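Local structure of putative exported protein (Peptoclostridium difficile, 5TTA) at residues A[63-68]-A[181-186]; A[71-76]-A[214-219]. The protein is of unknown function but is probably exported and belongs to the DUF5780 family, which is grouped with the E-set clan. All blocks are in the same frame, centred on the assembly; numbering follows the deposited sequence.

Interaction 1: residues A[63-68]-A[181-186]; sequences SLTNSS and GKNQND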
ATOM      1  N   SER A  63       3.100  17.810 -22.185  1.00 15.49           N
ATOM      2  CA  SER A  63       2.883  19.046 -21.440  1.00 19.81           C
ATOM      3  C   SER A  63       1.384  19.217 -21.226  1.00 23.89           C
ATOM      4  O   SER A  63       0.614  19.281 -22.195  1.00 21.36           O
ATOM      5  CB  SER A  63       3.494  20.231 -22.176  1.00 22.91           C
ATOM      6  OG  SER A  63       3.056  21.445 -21.591  1.00 30.10           O
ATOM      7  N   LEU A  64       0.972  19.221 -19.962  1.00 19.51           N
ATOM      8  CA  LEU A  64      -0.423  19.241 -19.546  1.00 24.49           C
ATOM      9  C   LEU A  64      -0.769  20.517 -18.782  1.00 26.03           C
ATOM     10  O   LEU A  64       0.077  21.120 -18.091  1.00 19.93           O
ATOM     11  CB  LEU A  64      -0.731  18.040 -18.637  1.00 26.97           C
ATOM     12  CG  LEU A  64      -0.439  16.641 -19.168  1.00 28.94           C
ATOM     13  CD1 LEU A  64      -0.528  15.627 -18.027  1.00 26.54           C
ATOM     14  CD2 LEU A  64      -1.444  16.307 -20.257  1.00 27.69           C
ATOM     15  N   THR A  65      -2.039  20.897 -18.882  1.00 18.49           N
ATOM     16  CA  THR A  65      -2.619  21.997 -18.109  1.00 18.71           C
ATOM     17  C   THR A  65      -3.973  21.526 -17.588  1.00 23.24           C
ATOM     18  O   THR A  65      -4.819  21.131 -18.388  1.00 20.42           O
ATOM     19  CB  THR A  65      -2.809  23.263 -18.963  1.00 26.72           C
ATOM     20  OG1 THR A  65      -1.534  23.776 -19.393  1.00 23.79           O
ATOM     21  CG2 THR A  65      -3.580  24.341 -18.179  1.00 27.45           C
ATOM     22  N   ASN A  66      -4.191  21.573 -16.275  1.00 21.13           N
ATOM     23  CA  ASN A  66      -5.517  21.313 -15.694  1.00 27.90           C
ATOM     24  C   ASN A  66      -6.369  22.567 -15.838  1.00 31.44           C
ATOM     25  O   ASN A  66      -6.275  23.487 -15.028  1.00 26.84           O
ATOM     26  CB  ASN A  66      -5.398  20.921 -14.226  1.00 24.81           C
ATOM     27  CG  ASN A  66      -6.755  20.625 -13.572  1.00 25.56           C
ATOM     28  OD1 ASN A  66      -7.808  20.856 -14.152  1.00 21.79           O
ATOM     29  ND2 ASN A  66      -6.716  20.102 -12.352  1.00 20.68           N
ATOM     30  N   SER A  67      -7.227  22.608 -16.850  1.00 26.86           N
ATOM     31  CA  SER A  67      -8.028  23.801 -17.090  1.00 26.93           C
ATOM     32  C   SER A  67      -9.325  23.831 -16.288  1.00 29.14           C
ATOM     33  O   SER A  67     -10.071  24.807 -16.387  1.00 41.80           O
ATOM     34  CB  SER A  67      -8.335  23.928 -18.584  1.00 28.08           C
ATOM     35  OG  SER A  67      -8.837  22.706 -19.098  1.00 37.13           O
ATOM     36  N   SER A  68      -9.613  22.801 -15.502  1.00 25.65           N
ATOM     37  CA  SER A  68     -10.855  22.754 -14.754  1.00 29.84           C
ATOM     38  C   SER A  68     -10.668  23.355 -13.368  1.00 32.80           C
ATOM     39  O   SER A  68      -9.570  23.756 -12.967  1.00 31.20           O
ATOM     40  CB  SER A  68     -11.371  21.320 -14.657  1.00 34.82           C
ATOM     41  OG  SER A  68     -10.708  20.599 -13.643  1.00 31.88           O
ATOM     42  N   GLY A 181      -5.540  24.697 -12.578  1.00 25.74           N
ATOM     43  CA  GLY A 181      -4.621  25.656 -13.166  1.00 30.30           C
ATOM     44  C   GLY A 181      -3.177  25.202 -13.324  1.00 26.15           C
ATOM     45  O   GLY A 181      -2.410  25.876 -14.031  1.00 30.25           O
ATOM     46  N   LYS A 182      -2.774  24.090 -12.713  1.00 27.80           N
ATOM     47  CA  LYS A 182      -1.382  23.634 -12.797  1.00 25.03           C
ATOM     48  C   LYS A 182      -0.947  23.309 -14.233  1.00 27.64           C
ATOM     49  O   LYS A 182      -1.635  22.595 -14.971  1.00 23.08           O
ATOM     50  CB  LYS A 182      -1.213  22.409 -11.898  1.00 30.67           C
ATOM     51  CG  LYS A 182       0.153  21.734 -11.913  1.00 29.64           C
ATOM     52  CD  LYS A 182       1.178  22.469 -11.099  1.00 35.77           C
ATOM     53  CE  LYS A 182       2.344  21.537 -10.779  1.00 37.09           C
ATOM     54  NZ  LYS A 182       3.139  22.129  -9.674  1.00 47.77           N
ATOM     55  N   ASN A 183       0.223  23.814 -14.628  1.00 23.25           N
ATOM     56  CA  ASN A 183       0.928  23.314 -15.807  1.00 19.76           C
ATOM     57  C   ASN A 183       2.005  22.333 -15.359  1.00 22.34           C
ATOM     58  O   ASN A 183       2.772  22.641 -14.441  1.00 20.23           O
ATOM     59  CB  ASN A 183       1.599  24.467 -16.572  1.00 24.20           C
ATOM     60  CG  ASN A 183       0.639  25.574 -16.918  1.00 34.87           C
ATOM     61  OD1 ASN A 183       0.905  26.744 -16.655  1.00 47.90           O
ATOM     62  ND2 ASN A 183      -0.479  25.214 -17.518  1.00 27.42           N
ATOM     63  N   GLN A 184       2.082  21.162 -15.985  1.00 22.48           N
ATOM     64  CA  GLN A 184       3.224  20.297 -15.676  1.00 26.87           C
ATOM     65  C   GLN A 184       3.530  19.381 -16.846  1.00 25.83           C
ATOM     66  O   GLN A 184       2.661  19.070 -17.661  1.00 23.53           O
ATOM     67  CB  GLN A 184       3.003  19.469 -14.410  1.00 26.29           C
ATOM     68  CG  GLN A 184       1.915  18.458 -14.466  1.00 27.88           C
ATOM     69  CD  GLN A 184       1.766  17.738 -13.134  1.00 35.88           C
ATOM     70  OE1 GLN A 184       1.619  18.378 -12.085  1.00 34.63           O
ATOM     71  NE2 GLN A 184       1.831  16.410 -13.164  1.00 28.18           N
ATOM     72  N   ASN A 185       4.788  18.935 -16.900  1.00 23.24           N
ATOM     73  CA  ASN A 185       5.230  17.904 -17.839  1.00 21.56           C
ATOM     74  C   ASN A 185       5.167  16.537 -17.172  1.00 28.78           C
ATOM     75  O   ASN A 185       5.722  16.339 -16.077  1.00 20.94           O
ATOM     76  CB  ASN A 185       6.674  18.148 -18.300  1.00 25.39           C
ATOM     77  CG  ASN A 185       6.801  19.306 -19.256  1.00 27.57           C
ATOM     78  OD1 ASN A 185       5.925  19.554 -20.085  1.00 21.17           O
ATOM     79  ND2 ASN A 185       7.890  20.048 -19.130  1.00 24.35           N
ATOM     80  N   ASP A 186       4.528  15.584 -17.847  1.00 19.01           N
ATOM     81  CA  ASP A 186       4.569  14.184 -17.454  1.00 26.51           C
ATOM     82  C   ASP A 186       5.383  13.435 -18.499  1.00 28.13           C
ATOM     83  O   ASP A 186       5.004  13.410 -19.679  1.00 21.81           O
ATOM     84  CB  ASP A 186       3.155  13.619 -17.315  1.00 25.13           C
ATOM     85  CG  ASP A 186       2.439  14.142 -16.062  1.00 34.64           C
ATOM     86  OD1 ASP A 186       3.045  14.957 -15.329  1.00 28.09           O
ATOM     87  OD2 ASP A 186       1.276  13.740 -15.811  1.00 33.35           O
TER
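L64 and Q184 face each other across two antiparallel strands and trade both of their backbone bonds. L64 N gives to Q184 O at 2.9 Å and nearly straight, 167° at the hydrogen, and Q184 N returns the bond to L64 O. Further along, N66 N reaches K182 O at 3.0 Å, and G181 N closes on N66 O at 2.8 Å, lying in the carbonyl plane of N66; G181, at positive phi, sits where the chain is about to enter the strand. Between these bonds run CA-H...O contacts, N183 CA to L64 O and T65 CA to K182 O.

Strand 58-66 is the middle member of a three-stranded antiparallel sheet, flanked by 41-50 and 183-189, the two outer strands within this chain. One face carries S63, T65, N183 and N185, the other L64 and Q184.

Polar side chains do the touching on the first face. T65 and N183 lie side by side, pointing the same way, and N183 ND2 comes to 2.6 Å from T65 OG1, but the bent approach makes this a weak bond; the hydroxyl has its stronger partner in N44 ND2. Beside them, N185 OD1 rests against S63 CB at 3.3 Å.

On the other face L64, with CG beside its own backbone N (chi1 -56°), swings CD1 against D186 OD2 at 3.4 Å, a methyl beside a carboxylate oxygen, the two side chains crossing at about a right angle. The leucine also packs on L41, I43, Y75 and I77. Q184 NE2 binds D186 OD1 on its syn lone pair, and Y75 OH is the probable hydrogen-bond partner of OD2.

Where strand 58-66 ends, N66 OD1 takes S68 N in an Asx turn and S68 OG as well, while N66 ND2 gives to K70 O and I178 O.

Interaction 2: residues A[71-76]-A[214-219]; sequences AIMDYE and TFNDGS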
ATOM      1  N   ALA A  71      -9.217  19.340  -8.808  1.00 26.83           N
ATOM      2  CA  ALA A  71      -7.960  18.604  -8.838  1.00 27.76           C
ATOM      3  C   ALA A  71      -8.133  17.268  -9.555  1.00 22.47           C
ATOM      4  O   ALA A  71      -9.130  16.571  -9.358  1.00 22.55           O
ATOM      5  CB  ALA A  71      -7.467  18.372  -7.417  1.00 21.75           C
ATOM      6  N   ILE A  72      -7.138  16.890 -10.355  1.00 17.33           N
ATOM      7  CA  ILE A  72      -7.191  15.675 -11.169  1.00 19.85           C
ATOM      8  C   ILE A  72      -6.334  14.594 -10.511  1.00 26.21           C
ATOM      9  O   ILE A  72      -5.103  14.715 -10.433  1.00 18.93           O
ATOM     10  CB  ILE A  72      -6.744  15.955 -12.612  1.00 25.18           C
ATOM     11  CG1 ILE A  72      -7.826  16.783 -13.337  1.00 26.69           C
ATOM     12  CG2 ILE A  72      -6.442  14.636 -13.370  1.00 20.68           C
ATOM     13  CD1 ILE A  72      -7.374  17.397 -14.645  1.00 26.26           C
HETATM   14  N   MSE A  73      -6.982  13.528 -10.038  1.00 21.18           N
HETATM   15  CA  MSE A  73      -6.260  12.470  -9.342  1.00 22.91           C
HETATM   16  C   MSE A  73      -5.807  11.339 -10.263  1.00 27.31           C
HETATM   17  O   MSE A  73      -4.879  10.620  -9.906  1.00 23.84           O
HETATM   18  CB  MSE A  73      -7.106  11.904  -8.187  1.00 29.23           C
HETATM   19  CG  MSE A  73      -8.091  10.821  -8.551  1.00 39.52           C
HETATM   20 SE   MSE A  73      -9.084  10.228  -6.963  0.77 47.36          SE
HETATM   21  CE  MSE A  73      -7.662   9.397  -6.040  1.00 33.58           C
ATOM     22  N   ASP A  74      -6.435  11.165 -11.439  1.00 20.93           N
ATOM     23  CA  ASP A  74      -5.994  10.136 -12.373  1.00 21.53           C
ATOM     24  C   ASP A  74      -6.374  10.554 -13.790  1.00 19.66           C
ATOM     25  O   ASP A  74      -7.229  11.413 -13.997  1.00 17.79           O
ATOM     26  CB  ASP A  74      -6.597   8.749 -12.011  1.00 28.19           C
ATOM     27  CG  ASP A  74      -5.838   7.566 -12.652  1.00 34.09           C
ATOM     28  OD1 ASP A  74      -4.759   7.750 -13.262  1.00 27.15           O
ATOM     29  OD2 ASP A  74      -6.336   6.429 -12.545  1.00 39.73           O
ATOM     30  N   TYR A  75      -5.678   9.995 -14.771  1.00 18.27           N
ATOM     31  CA  TYR A  75      -6.029  10.254 -16.163  1.00 18.85           C
ATOM     32  C   TYR A  75      -5.663   9.035 -16.986  1.00 19.29           C
ATOM     33  O   TYR A  75      -4.924   8.159 -16.541  1.00 19.93           O
ATOM     34  CB  TYR A  75      -5.350  11.532 -16.729  1.00 15.66           C
ATOM     35  CG  TYR A  75      -3.823  11.534 -16.709  1.00 25.61           C
ATOM     36  CD1 TYR A  75      -3.085  10.583 -17.430  1.00 30.95           C
ATOM     37  CD2 TYR A  75      -3.124  12.518 -16.028  1.00 23.25           C
ATOM     38  CE1 TYR A  75      -1.697  10.586 -17.424  1.00 25.35           C
ATOM     39  CE2 TYR A  75      -1.745  12.542 -16.024  1.00 26.34           C
ATOM     40  CZ  TYR A  75      -1.035  11.580 -16.723  1.00 30.60           C
ATOM     41  OH  TYR A  75       0.349  11.614 -16.703  1.00 24.45           O
ATOM     42  N   GLU A  76      -6.214   8.979 -18.192  1.00 19.45           N
ATOM     43  CA  GLU A  76      -5.766   8.053 -19.224  1.00 17.74           C
ATOM     44  C   GLU A  76      -5.525   8.876 -20.477  1.00 20.91           C
ATOM     45  O   GLU A  76      -6.422   9.597 -20.931  1.00 18.71           O
ATOM     46  CB  GLU A  76      -6.785   6.935 -19.482  1.00 22.24           C
ATOM     47  CG  GLU A  76      -7.036   6.101 -18.236  1.00 24.70           C
ATOM     48  CD  GLU A  76      -8.029   4.964 -18.441  1.00 39.97           C
ATOM     49  OE1 GLU A  76      -8.275   4.227 -17.456  1.00 47.24           O
ATOM     50  OE2 GLU A  76      -8.555   4.802 -19.567  1.00 39.04           O
ATOM     51  N   THR A 214     -10.085  11.430 -13.834  1.00 15.71           N
ATOM     52  CA  THR A 214     -10.773  11.191 -12.569  1.00 21.36           C
ATOM     53  C   THR A 214     -10.413  12.325 -11.620  1.00 21.13           C
ATOM     54  O   THR A 214      -9.228  12.582 -11.394  1.00 19.87           O
ATOM     55  CB  THR A 214     -10.360   9.855 -11.949  1.00 25.85           C
ATOM     56  OG1 THR A 214     -10.582   8.794 -12.888  1.00 30.07           O
ATOM     57  CG2 THR A 214     -11.161   9.601 -10.662  1.00 27.42           C
ATOM     58  N   PHE A 215     -11.423  13.010 -11.086  1.00 24.63           N
ATOM     59  CA  PHE A 215     -11.177  14.127 -10.176  1.00 25.10           C
ATOM     60  C   PHE A 215     -11.103  13.637  -8.730  1.00 23.86           C
ATOM     61  O   PHE A 215     -11.397  12.475  -8.415  1.00 22.34           O
ATOM     62  CB  PHE A 215     -12.260  15.201 -10.350  1.00 22.10           C
ATOM     63  CG  PHE A 215     -12.336  15.775 -11.741  1.00 25.09           C
ATOM     64  CD1 PHE A 215     -11.436  16.752 -12.163  1.00 24.17           C
ATOM     65  CD2 PHE A 215     -13.318  15.363 -12.623  1.00 30.69           C
ATOM     66  CE1 PHE A 215     -11.504  17.287 -13.444  1.00 27.81           C
ATOM     67  CE2 PHE A 215     -13.397  15.894 -13.909  1.00 32.01           C
ATOM     68  CZ  PHE A 215     -12.495  16.859 -14.317  1.00 32.59           C
ATOM     69  N   ASN A 216     -10.657  14.533  -7.843  1.00 27.28           N
ATOM     70  CA  ASN A 216     -10.453  14.168  -6.445  1.00 23.07           C
ATOM     71  C   ASN A 216     -11.738  13.779  -5.742  1.00 30.93           C
ATOM     72  O   ASN A 216     -11.677  13.058  -4.743  1.00 32.54           O
ATOM     73  CB  ASN A 216      -9.784  15.312  -5.672  1.00 26.13           C
ATOM     74  CG  ASN A 216      -8.275  15.203  -5.685  1.00 32.35           C
ATOM     75  OD1 ASN A 216      -7.711  14.505  -6.531  1.00 27.95           O
ATOM     76  ND2 ASN A 216      -7.607  15.893  -4.754  1.00 30.07           N
ATOM     77  N   ASP A 217     -12.895  14.230  -6.225  1.00 28.87           N
ATOM     78  CA  ASP A 217     -14.135  13.811  -5.590  1.00 30.12           C
ATOM     79  C   ASP A 217     -14.605  12.433  -6.057  1.00 32.29           C
ATOM     80  O   ASP A 217     -15.674  11.992  -5.637  1.00 38.35           O
ATOM     81  CB  ASP A 217     -15.231  14.860  -5.824  1.00 35.73           C
ATOM     82  CG  ASP A 217     -15.668  14.953  -7.282  1.00 37.40           C
ATOM     83  OD1 ASP A 217     -14.913  14.548  -8.188  1.00 30.81           O
ATOM     84  OD2 ASP A 217     -16.788  15.442  -7.522  1.00 43.64           O
ATOM     85  N   GLY A 218     -13.834  11.746  -6.903  1.00 27.40           N
ATOM     86  CA  GLY A 218     -14.222  10.462  -7.439  1.00 34.08           C
ATOM     87  C   GLY A 218     -14.943  10.499  -8.775  1.00 27.00           C
ATOM     88  O   GLY A 218     -15.099   9.444  -9.403  1.00 24.60           O
ATOM     89  N   SER A 219     -15.374  11.670  -9.243  1.00 27.63           N
ATOM     90  CA  SER A 219     -16.088  11.740 -10.513  1.00 26.02           C
ATOM     91  C   SER A 219     -15.147  11.530 -11.706  1.00 24.75           C
ATOM     92  O   SER A 219     -13.957  11.860 -11.665  1.00 27.82           O
ATOM     93  CB  SER A 219     -16.833  13.073 -10.626  1.00 25.22           C
ATOM     94  OG  SER A 219     -15.939  14.168 -10.622  1.00 29.24           O
TER
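T214 O takes two backbone donors from the facing strand, M73 N at 2.8 Å and D74 N at 3.1 Å, the first in its carbonyl plane and the second tilted from it. T214 N answers with an almost straight bond (170°) to D74 O.

The close packing gathers round these bonds. Selenomethionine M73 puts CG between its backbone N and carbonyl carbon (chi1 85°), which lays CG near T214 CG2 and brings SE to 3.5 Å from F215 O; helix 156-175 covers this side chain through K170, A173 and K174. N216 OD1 presses on M73 CB at 3.1 Å. With M73 and D74 both opposite T214, this is a classic beta bulge, where strand 72-82 slips one residue against strand 205-215 in their antiparallel sheet. Past the bulge, N216 N binds A71 O at 3.0 Å. That same carbonyl oxygen lies in plane at the edge of the F215 ring. I72 CG1 meets F215 CE1 obliquely, at 3.7 Å, and K70 adds a cation-pi contact to the ring. D74 sets only its CB against T214 CB; its carboxylate turns to R135 in a salt bridge.

Beyond N216 the contact gives way to the exposed side. A type I turn from F215 to G218 carries the chain off, and D217 OD1 closes an Asx turn by accepting S219 N, along with S219 OG.

Overall arrangement
Strands 58-66 and 72-82 follow one another in the chain, so interactions 1 and 2 sit on two successive strands that belong to different sheets, their centres 13 Å apart. Along the sequence the segments alternate: 63-68, 71-76, 181-186, 214-219. The two contacts touch directly. The pairing of D186 OD2 with Y75 OH, 2.5 Å apart, joins the two sheets, and L64 CD1 packs on Y75 CE2 at 3.9 Å. At the other end N66 CG meets I72 CD1 at 3.5 Å, and S68 OG comes to 3.4 Å from F215 CE1. Interaction 1 lies nearer the surface, while interaction 2 is partly buried.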